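Local coordinates for uncharacterized protein (Shewanella amazonensis, PDB 2QVP) that is uncharacterised but probably acts as a zinc-dependent hydrolase related to the metallocarboxypeptidases of the M14 family, at residues Trp12-Phe17 and Pro251-Ile256; Leu86-Gln91 and Ala262-Val267; Thr175-Tyr180 and Gln201-Ala206. All blocks are in the same frame, centred on the assembly; numbering follows the deposited sequence. Where two conformers were deposited one is given.

Interaction 1 (Trp12-Phe17 and Pro251-Ile256); sequences WRSEIF and PLDQRI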
loop_
_atom_site.group_PDB
_atom_site.type_symbol
_atom_site.label_atom_id
_atom_site.label_comp_id
_atom_site.label_asym_id
_atom_site.label_seq_id
_atom_site.Cartn_x
_atom_site.Cartn_y
_atom_site.Cartn_z
ATOM N N TRP A 12 15.431 10.778 -1.486
ATOM C CA TRP A 12 16.518 9.890 -1.791
ATOM C C TRP A 12 16.672 9.741 -3.318
ATOM O O TRP A 12 15.768 10.031 -4.091
ATOM C CB TRP A 12 16.287 8.527 -1.165
ATOM C CG TRP A 12 16.078 8.516 0.316
ATOM C CD1 TRP A 12 17.030 8.301 1.274
ATOM C CD2 TRP A 12 14.836 8.677 1.016
ATOM N NE1 TRP A 12 16.469 8.331 2.512
ATOM C CE2 TRP A 12 15.124 8.568 2.395
ATOM C CE3 TRP A 12 13.504 8.879 0.617
ATOM C CZ2 TRP A 12 14.131 8.652 3.376
ATOM C CZ3 TRP A 12 12.517 8.989 1.593
ATOM C CH2 TRP A 12 12.840 8.874 2.955
ATOM N N ARG A 13 17.849 9.278 -3.717
ATOM C CA ARG A 13 18.189 9.003 -5.107
ATOM C C ARG A 13 17.961 7.520 -5.289
ATOM O O ARG A 13 18.355 6.736 -4.420
ATOM C CB ARG A 13 19.665 9.399 -5.351
ATOM C CG ARG A 13 20.409 8.792 -6.561
ATOM C CD ARG A 13 19.899 9.256 -7.927
ATOM N NE ARG A 13 20.591 8.562 -9.028
ATOM C CZ ARG A 13 20.452 8.828 -10.341
ATOM N NH1 ARG A 13 19.661 9.811 -10.778
ATOM N NH2 ARG A 13 21.127 8.105 -11.243
ATOM N N SER A 14 17.309 7.136 -6.384
ATOM C CA SER A 14 17.143 5.744 -6.750
ATOM C C SER A 14 17.996 5.493 -7.965
ATOM O O SER A 14 17.930 6.276 -8.911
ATOM C CB SER A 14 15.709 5.417 -7.163
ATOM O OG SER A 14 15.616 4.091 -7.704
ATOM N N GLU A 15 18.777 4.414 -7.938
ATOM C CA GLU A 15 19.559 3.953 -9.088
ATOM C C GLU A 15 18.719 3.012 -9.936
ATOM O O GLU A 15 18.916 2.965 -11.127
ATOM C CB GLU A 15 20.827 3.223 -8.656
ATOM C CG GLU A 15 21.769 4.015 -7.741
ATOM C CD GLU A 15 22.293 5.298 -8.363
ATOM O OE1 GLU A 15 22.302 5.415 -9.614
ATOM O OE2 GLU A 15 22.714 6.182 -7.578
ATOM N N ILE A 16 17.812 2.250 -9.314
ATOM C CA ILE A 16 16.834 1.393 -10.025
ATOM C C ILE A 16 16.040 2.273 -11.004
ATOM O O ILE A 16 15.857 1.912 -12.182
ATOM C CB ILE A 16 15.881 0.677 -9.050
ATOM C CG1 ILE A 16 16.611 -0.396 -8.242
ATOM C CG2 ILE A 16 14.697 0.019 -9.771
ATOM C CD1 ILE A 16 15.728 -0.980 -7.108
ATOM N N PHE A 17 15.631 3.457 -10.545
ATOM C CA PHE A 17 14.882 4.386 -11.407
ATOM C C PHE A 17 15.658 5.597 -11.920
ATOM O O PHE A 17 15.104 6.343 -12.706
ATOM C CB PHE A 17 13.601 4.792 -10.691
ATOM C CG PHE A 17 12.683 3.624 -10.451
ATOM C CD1 PHE A 17 11.966 3.054 -11.507
ATOM C CD2 PHE A 17 12.562 3.067 -9.190
ATOM C CE1 PHE A 17 11.128 1.963 -11.282
ATOM C CE2 PHE A 17 11.732 2.001 -8.978
ATOM C CZ PHE A 17 11.006 1.451 -10.015
ATOM N N PRO A 251 18.860 2.161 2.691
ATOM C CA PRO A 251 18.941 2.701 1.327
ATOM C C PRO A 251 17.634 2.504 0.555
ATOM O O PRO A 251 17.012 1.435 0.657
ATOM C CB PRO A 251 20.044 1.875 0.679
ATOM C CG PRO A 251 20.778 1.212 1.845
ATOM C CD PRO A 251 19.764 1.006 2.871
ATOM N N LEU A 252 17.251 3.533 -0.201
ATOM C CA LEU A 252 15.999 3.549 -0.950
ATOM C C LEU A 252 15.802 2.316 -1.824
ATOM O O LEU A 252 14.757 1.670 -1.739
ATOM C CB LEU A 252 15.883 4.819 -1.810
ATOM C CG LEU A 252 14.550 5.027 -2.575
ATOM C CD1 LEU A 252 13.429 5.338 -1.637
ATOM C CD2 LEU A 252 14.710 6.142 -3.610
ATOM N N ASP A 253 16.787 1.974 -2.649
ATOM C CA ASP A 253 16.634 0.816 -3.556
ATOM C C ASP A 253 16.377 -0.504 -2.803
ATOM O O ASP A 253 15.554 -1.297 -3.250
ATOM C CB ASP A 253 17.789 0.756 -4.565
ATOM C CG ASP A 253 17.731 1.913 -5.612
ATOM O OD1 ASP A 253 16.642 2.474 -5.903
ATOM O OD2 ASP A 253 18.791 2.264 -6.171
ATOM N N GLN A 254 16.998 -0.704 -1.630
ATOM C CA GLN A 254 16.699 -1.884 -0.809
ATOM C C GLN A 254 15.235 -1.866 -0.332
ATOM O O GLN A 254 14.514 -2.880 -0.419
ATOM C CB GLN A 254 17.689 -2.009 0.352
ATOM C CG GLN A 254 19.088 -2.414 -0.140
ATOM C CD GLN A 254 19.108 -3.827 -0.727
ATOM O OE1 GLN A 254 18.858 -4.803 -0.015
ATOM N NE2 GLN A 254 19.397 -3.939 -2.028
ATOM N N ARG A 255 14.786 -0.702 0.119
ATOM C CA ARG A 255 13.372 -0.540 0.484
ATOM C C ARG A 255 12.436 -0.762 -0.707
ATOM O O ARG A 255 11.364 -1.342 -0.540
ATOM C CB ARG A 255 13.121 0.838 1.067
ATOM C CG ARG A 255 13.736 1.091 2.450
ATOM C CD ARG A 255 13.409 2.519 2.789
ATOM N NE ARG A 255 14.370 3.457 2.324
ATOM C CZ ARG A 255 14.145 4.743 2.083
ATOM N NH1 ARG A 255 12.934 5.319 2.155
ATOM N NH2 ARG A 255 15.176 5.444 1.679
ATOM N N ILE A 256 12.840 -0.290 -1.896
ATOM C CA ILE A 256 12.064 -0.517 -3.126
ATOM C C ILE A 256 11.942 -2.032 -3.398
ATOM O O ILE A 256 10.834 -2.539 -3.654
ATOM C CB ILE A 256 12.636 0.253 -4.350
ATOM C CG1 ILE A 256 12.379 1.759 -4.200
ATOM C CG2 ILE A 256 12.016 -0.253 -5.665
ATOM C CD1 ILE A 256 13.081 2.630 -5.239
#

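Interaction 2 (Leu86-Gln91 and Ala262-Val267); sequences LHFLSQ and AMNTFV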
loop_
_atom_site.group_PDB
_atom_site.type_symbol
_atom_site.label_atom_id
_atom_site.label_comp_id
_atom_site.label_asym_id
_atom_site.label_seq_id
_atom_site.Cartn_x
_atom_site.Cartn_y
_atom_site.Cartn_z
ATOM N N LEU A 86 5.851 0.220 -8.525
ATOM C CA LEU A 86 6.286 0.382 -9.895
ATOM C C LEU A 86 7.241 -0.766 -10.238
ATOM O O LEU A 86 7.114 -1.380 -11.302
ATOM C CB LEU A 86 6.937 1.763 -10.071
ATOM C CG LEU A 86 6.980 2.457 -11.404
ATOM C CD1 LEU A 86 7.758 3.778 -11.216
ATOM C CD2 LEU A 86 7.601 1.612 -12.466
ATOM N N HIS A 87 8.172 -1.077 -9.327
ATOM C CA HIS A 87 9.121 -2.181 -9.542
ATOM C C HIS A 87 8.408 -3.560 -9.628
ATOM O O HIS A 87 8.746 -4.406 -10.486
ATOM C CB HIS A 87 10.249 -2.157 -8.487
ATOM C CG HIS A 87 11.262 -3.236 -8.678
ATOM N ND1 HIS A 87 12.204 -3.202 -9.683
ATOM C CD2 HIS A 87 11.461 -4.404 -8.016
ATOM C CE1 HIS A 87 12.936 -4.303 -9.635
ATOM N NE2 HIS A 87 12.503 -5.048 -8.638
ATOM N N PHE A 88 7.435 -3.769 -8.746
ATOM C CA PHE A 88 6.589 -4.982 -8.721
ATOM C C PHE A 88 5.924 -5.189 -10.083
ATOM O O PHE A 88 6.037 -6.265 -10.676
ATOM C CB PHE A 88 5.555 -4.884 -7.556
ATOM C CG PHE A 88 4.379 -5.863 -7.638
ATOM C CD1 PHE A 88 4.534 -7.200 -7.322
ATOM C CD2 PHE A 88 3.093 -5.397 -7.965
ATOM C CE1 PHE A 88 3.454 -8.077 -7.391
ATOM C CE2 PHE A 88 2.010 -6.269 -8.038
ATOM C CZ PHE A 88 2.195 -7.604 -7.746
ATOM N N LEU A 89 5.266 -4.148 -10.590
ATOM C CA LEU A 89 4.552 -4.224 -11.884
ATOM C C LEU A 89 5.448 -4.534 -13.057
ATOM O O LEU A 89 5.069 -5.309 -13.953
ATOM C CB LEU A 89 3.808 -2.909 -12.189
ATOM C CG LEU A 89 2.615 -2.503 -11.325
ATOM C CD1 LEU A 89 2.084 -1.160 -11.788
ATOM C CD2 LEU A 89 1.534 -3.583 -11.375
ATOM N N SER A 90 6.629 -3.923 -13.040
ATOM C CA SER A 90 7.605 -4.069 -14.087
ATOM C C SER A 90 8.074 -5.536 -14.248
ATOM O O SER A 90 8.423 -5.957 -15.347
ATOM C CB SER A 90 8.786 -3.138 -13.810
ATOM O OG SER A 90 9.661 -3.722 -12.876
ATOM N N GLN A 91 8.068 -6.300 -13.144
ATOM C CA GLN A 91 8.409 -7.728 -13.162
ATOM C C GLN A 91 7.227 -8.619 -13.534
ATOM O O GLN A 91 7.433 -9.783 -13.785
ATOM C CB GLN A 91 8.923 -8.184 -11.791
ATOM C CG GLN A 91 10.229 -7.543 -11.282
ATOM C CD GLN A 91 10.548 -7.890 -9.793
ATOM O OE1 GLN A 91 11.722 -7.967 -9.428
ATOM N NE2 GLN A 91 9.511 -8.098 -8.947
ATOM N N ALA A 262 7.369 -8.056 -0.826
ATOM C CA ALA A 262 6.157 -8.209 -0.010
ATOM C C ALA A 262 4.899 -8.294 -0.898
ATOM O O ALA A 262 4.017 -9.093 -0.610
ATOM C CB ALA A 262 6.026 -7.068 0.982
HETATM N N MSE A 263 4.830 -7.486 -1.976
HETATM C CA MSE A 263 3.691 -7.522 -2.920
HETATM C C MSE A 263 3.615 -8.863 -3.630
HETATM O O MSE A 263 2.525 -9.446 -3.756
HETATM C CB MSE A 263 3.749 -6.378 -3.935
HETATM C CG MSE A 263 3.602 -5.018 -3.305
HETATM SE SE MSE A 263 4.063 -3.549 -4.444
HETATM C CE MSE A 263 4.454 -2.210 -3.108
ATOM N N ASN A 264 4.770 -9.365 -4.055
ATOM C CA ASN A 264 4.877 -10.716 -4.640
ATOM C C ASN A 264 4.393 -11.807 -3.696
ATOM O O ASN A 264 3.635 -12.666 -4.112
ATOM C CB ASN A 264 6.318 -11.063 -5.033
ATOM C CG ASN A 264 6.799 -10.316 -6.270
ATOM O OD1 ASN A 264 6.026 -10.024 -7.189
ATOM N ND2 ASN A 264 8.103 -10.027 -6.306
ATOM N N THR A 265 4.837 -11.764 -2.438
ATOM C CA THR A 265 4.445 -12.745 -1.414
ATOM C C THR A 265 2.963 -12.661 -1.110
ATOM O O THR A 265 2.313 -13.689 -0.981
ATOM C CB THR A 265 5.238 -12.544 -0.113
ATOM O OG1 THR A 265 6.636 -12.549 -0.415
ATOM C CG2 THR A 265 4.951 -13.642 0.888
ATOM N N PHE A 266 2.453 -11.431 -1.006
ATOM C CA PHE A 266 1.043 -11.164 -0.762
ATOM C C PHE A 266 0.166 -11.806 -1.850
ATOM O O PHE A 266 -0.762 -12.562 -1.519
ATOM C CB PHE A 266 0.834 -9.641 -0.643
ATOM C CG PHE A 266 -0.597 -9.211 -0.562
ATOM C CD1 PHE A 266 -1.315 -9.333 0.621
ATOM C CD2 PHE A 266 -1.211 -8.634 -1.668
ATOM C CE1 PHE A 266 -2.646 -8.885 0.674
ATOM C CE2 PHE A 266 -2.515 -8.189 -1.631
ATOM C CZ PHE A 266 -3.238 -8.313 -0.473
ATOM N N VAL A 267 0.497 -11.549 -3.117
ATOM C CA VAL A 267 -0.230 -12.116 -4.268
ATOM C C VAL A 267 -0.011 -13.626 -4.375
ATOM O O VAL A 267 -0.952 -14.364 -4.694
ATOM C CB VAL A 267 0.158 -11.386 -5.606
ATOM C CG1 VAL A 267 -0.397 -12.103 -6.838
ATOM C CG2 VAL A 267 -0.328 -9.955 -5.584
HETATM O O HOH W 1 6.510 -8.719 -9.516
#

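Interaction 3 (Thr175-Tyr180 and Gln201-Ala206); sequences TDTYVY and QYFPIA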
loop_
_atom_site.group_PDB
_atom_site.type_symbol
_atom_site.label_atom_id
_atom_site.label_comp_id
_atom_site.label_asym_id
_atom_site.label_seq_id
_atom_site.Cartn_x
_atom_site.Cartn_y
_atom_site.Cartn_z
ATOM N N THR A 175 15.173 1.624 11.419
ATOM C CA THR A 175 16.216 0.803 10.778
ATOM C C THR A 175 15.720 -0.653 10.592
ATOM O O THR A 175 16.100 -1.325 9.636
ATOM C CB THR A 175 17.498 0.763 11.653
ATOM O OG1 THR A 175 18.159 2.028 11.581
ATOM C CG2 THR A 175 18.471 -0.325 11.209
ATOM N N ASP A 176 14.851 -1.116 11.505
ATOM C CA ASP A 176 14.268 -2.457 11.471
ATOM C C ASP A 176 12.879 -2.432 10.887
ATOM O O ASP A 176 12.211 -1.392 10.915
ATOM C CB ASP A 176 14.189 -3.038 12.879
ATOM C CG ASP A 176 15.541 -3.121 13.553
ATOM O OD1 ASP A 176 16.578 -3.277 12.862
ATOM O OD2 ASP A 176 15.550 -3.036 14.789
ATOM N N THR A 177 12.448 -3.595 10.401
ATOM C CA THR A 177 11.172 -3.743 9.698
ATOM C C THR A 177 10.184 -4.555 10.529
ATOM O O THR A 177 10.560 -5.291 11.442
ATOM C CB THR A 177 11.392 -4.332 8.256
ATOM O OG1 THR A 177 10.229 -4.105 7.432
ATOM C CG2 THR A 177 11.720 -5.794 8.300
ATOM N N TYR A 178 8.909 -4.375 10.213
ATOM C CA TYR A 178 7.818 -5.035 10.900
ATOM C C TYR A 178 6.576 -4.885 10.020
ATOM O O TYR A 178 6.614 -4.253 8.969
ATOM C CB TYR A 178 7.580 -4.432 12.297
ATOM C CG TYR A 178 7.170 -2.973 12.297
ATOM C CD1 TYR A 178 8.115 -1.974 12.127
ATOM C CD2 TYR A 178 5.831 -2.592 12.487
ATOM C CE1 TYR A 178 7.757 -0.647 12.103
ATOM C CE2 TYR A 178 5.460 -1.256 12.489
ATOM C CZ TYR A 178 6.443 -0.282 12.302
ATOM O OH TYR A 178 6.133 1.064 12.275
ATOM N N VAL A 179 5.503 -5.524 10.440
ATOM C CA VAL A 179 4.234 -5.479 9.735
ATOM C C VAL A 179 3.077 -5.378 10.729
ATOM O O VAL A 179 3.184 -5.811 11.900
ATOM C CB VAL A 179 4.026 -6.727 8.849
ATOM C CG1 VAL A 179 4.970 -6.712 7.661
ATOM C CG2 VAL A 179 4.175 -8.022 9.706
ATOM N N TYR A 180 2.009 -4.734 10.252
ATOM C CA TYR A 180 0.730 -4.676 10.914
ATOM C C TYR A 180 -0.036 -5.700 10.127
ATOM O O TYR A 180 -0.052 -5.603 8.901
ATOM C CB TYR A 180 0.005 -3.333 10.759
ATOM C CG TYR A 180 0.517 -2.189 11.601
ATOM C CD1 TYR A 180 1.526 -1.361 11.126
ATOM C CD2 TYR A 180 0.016 -1.954 12.880
ATOM C CE1 TYR A 180 2.025 -0.327 11.904
ATOM C CE2 TYR A 180 0.501 -0.899 13.665
ATOM C CZ TYR A 180 1.507 -0.105 13.173
ATOM O OH TYR A 180 1.964 0.937 13.926
ATOM N N GLN A 201 14.112 -10.589 4.644
ATOM C CA GLN A 201 15.182 -10.969 3.733
ATOM C C GLN A 201 16.054 -9.749 3.440
ATOM O O GLN A 201 17.228 -9.912 3.092
ATOM C CB GLN A 201 14.642 -11.546 2.414
ATOM C CG GLN A 201 13.714 -12.765 2.526
ATOM C CD GLN A 201 14.343 -13.968 3.219
ATOM O OE1 GLN A 201 15.459 -14.364 2.884
ATOM N NE2 GLN A 201 13.613 -14.571 4.169
ATOM N N TYR A 202 15.480 -8.545 3.557
ATOM C CA TYR A 202 16.183 -7.287 3.318
ATOM C C TYR A 202 16.674 -6.600 4.601
ATOM O O TYR A 202 17.771 -6.034 4.596
ATOM C CB TYR A 202 15.291 -6.337 2.484
ATOM C CG TYR A 202 14.992 -6.908 1.124
ATOM C CD1 TYR A 202 13.912 -7.770 0.928
ATOM C CD2 TYR A 202 15.824 -6.630 0.032
ATOM C CE1 TYR A 202 13.665 -8.341 -0.311
ATOM C CE2 TYR A 202 15.564 -7.181 -1.227
ATOM C CZ TYR A 202 14.486 -8.044 -1.384
ATOM O OH TYR A 202 14.210 -8.591 -2.615
ATOM N N PHE A 203 15.904 -6.653 5.697
ATOM C CA PHE A 203 16.282 -5.918 6.920
ATOM C C PHE A 203 16.080 -6.681 8.204
ATOM O O PHE A 203 15.293 -7.613 8.234
ATOM C CB PHE A 203 15.411 -4.667 7.052
ATOM C CG PHE A 203 15.211 -3.939 5.788
ATOM C CD1 PHE A 203 16.241 -3.198 5.249
ATOM C CD2 PHE A 203 13.974 -3.981 5.129
ATOM C CE1 PHE A 203 16.065 -2.511 4.044
ATOM C CE2 PHE A 203 13.786 -3.300 3.929
ATOM C CZ PHE A 203 14.829 -2.560 3.395
ATOM N N PRO A 204 16.724 -6.235 9.297
ATOM C CA PRO A 204 16.431 -6.921 10.557
ATOM C C PRO A 204 14.977 -6.678 11.005
ATOM O O PRO A 204 14.406 -5.607 10.725
ATOM C CB PRO A 204 17.417 -6.302 11.553
ATOM C CG PRO A 204 18.301 -5.377 10.775
ATOM C CD PRO A 204 17.678 -5.120 9.468
ATOM N N ILE A 205 14.385 -7.682 11.648
ATOM C CA ILE A 205 13.007 -7.607 12.128
ATOM C C ILE A 205 13.031 -6.808 13.430
ATOM O O ILE A 205 13.971 -6.959 14.222
ATOM C CB ILE A 205 12.380 -9.026 12.350
ATOM C CG1 ILE A 205 12.403 -9.879 11.061
ATOM C CG2 ILE A 205 10.991 -8.914 12.881
ATOM C CD1 ILE A 205 11.724 -9.254 9.858
ATOM N N ALA A 206 12.027 -5.947 13.631
ATOM C CA ALA A 206 11.927 -5.104 14.834
ATOM C C ALA A 206 11.772 -5.955 16.115
ATOM O O ALA A 206 10.978 -6.907 16.146
ATOM C CB ALA A 206 10.761 -4.078 14.697
#

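Interaction 1 (Trp12-Phe17 and Pro251-Ile256)
The small N-terminal hairpin of strands 13-14 and 19-20 is fastened to the first turn of helix 252-270, chiefly by Ser14 and its neighbours meeting Asp253. Ser14 OG gives its hydrogen to Asp253 OD1 at 2.6 Å, arriving on the syn lone pair. The other oxygen, OD2, takes two backbone N-H groups: Glu15 N at 2.8 Å, also on the syn side, and Ile16 N at 3.3 Å, from above the carboxylate plane. Three bonds thus fix the rotation of the carboxylate, a short acceptor well suited to a turn that offers consecutive N-H groups. With chi1 at 172°, Ser14 OG lies beside its own carbonyl carbon and also accepts from Phe17 N at 2.9 Å, an ST motif joining the strand end to the following turn. Arg255, its side chain about 10 Å from that of the predicted proton donor/acceptor Glu245, makes a cation-pi contact with Trp12, its CZ 4.0 Å from the centroid of the six-membered ring. The guanidinium stands steeply on the indole, the planes 72° apart: NH2 lies over the ring face near CE2 and NE1, and NH1 near CH2 and CZ3 while also holding a salt bridge to Glu170. Apolar contacts surround the polar centre: Leu252 CD2 packs on Trp12 CB at 3.8 Å, and Ile256 CD1 meets the Phe17 ring edge 4.0 Å from Phe17 CD2.

Interaction 2 (Leu86-Gln91 and Ala262-Val267)
One face of the Phe88 ring is covered by Met263, whose CB sits over it 3.8 Å from the ring centroid, a CH-pi contact. At the ring edge lies the amide of Asn264, its OD1 3.2 Å from Phe88 CD1 and near the ring plane, so that the carbonyl oxygen faces the slightly positive ring hydrogens; amide and ring planes are turned 51° apart. In one of the two modelled conformers of Val267, CG2 reaches Phe88 CZ obliquely. Phe88 carries its ring across to the other helix because CG is anti to the backbone N (chi1 164°), and the long, flexible Met263, present as selenomethionine, runs on from the ring face toward Phe88 CB, so that SE is oblique to the ring, 4.6 Å from its centroid, in a Met-aromatic contact. The helices 80-91 and 252-270 that meet here belong to the layered alpha/beta fold of the M14 peptidases, and their local axes approach to 10.3 Å at an angle of 58°, a separation that a large aromatic residue can bridge. On the more exposed margin of the contact, where the polar amides of Gln91 and Asn264 suit a border shared with solvent, a water joins the two helices: it donates to Phe88 O at 2.8 Å and to Asn264 OD1 at 2.7 Å, and accepts from Gln91 NE2 at 3.1 Å.

Interaction 3 (Thr175-Tyr180 and Gln201-Ala206)
Asp176 turns its CG beside the backbone N (chi1 -59°), which brings OD1 against the Pro204 ring, the side chains crossing at about a right angle. In Thr177, chi1 of -163° points the hydroxyl opposite the backbone N and puts the methyl CG2 between that N and the carbonyl carbon, toward Pro204 O and Ile205. Asp176 OD1 lies 3.4 Å from both Pro204 CB and Pro204 CG, and Asp176 CB rests 3.6 Å from Ala206 CA. With an alanine in place of Asp176, the Pro204 ring would probably lose its contact with OD1 and be left more open to solvent on that side. Between these side chains Thr177 and Ile205 form a single bridge in the parallel pattern: Thr177 N donates to Pro204 O at 2.8 Å, nearly straight (166°), and Ala206 N donates to Thr177 O at 2.7 Å. Proline suits position 204, which supplies only a carbonyl to the bridge and has no N-H to satisfy. Small Ala206 lets the chains come close, its CB 4.0 Å from Tyr178 CB. Ile205 CD1 meets Thr177 CG2 at 3.8 Å. The Thr177 hydroxyl bonds to Glu245 O, and Tyr178 OH to Asp171, beside the predicted proton donor/acceptor Glu245. The contact lies where strand 178-182 enters the main sheet between strands 241-247 and 220-222, with helix 190-200 packed against Thr177 and Ile205 and helix 252-270 against Phe203.

Helix 252-270 ties the set together: its first turn takes part in interaction 1, its later turns in interaction 2, and Gln254 and Arg255 also touch Tyr202 and Phe203 of interaction 3. The centres lie about 15 Å (1 and 2), 17 Å (1 and 3) and 18 Å (2 and 3) apart; 2 and 3 do not touch, whereas Phe17, Ile16 and Ile256 pack on Leu86 and His87. Along the chain the segments of interactions 1 and 2 alternate, and both segments of interaction 3 fall between 86-91 and 251-256. The C-terminal helix therefore joins the N-terminal hairpin, helix 80-91 and the loop beside the probable active site.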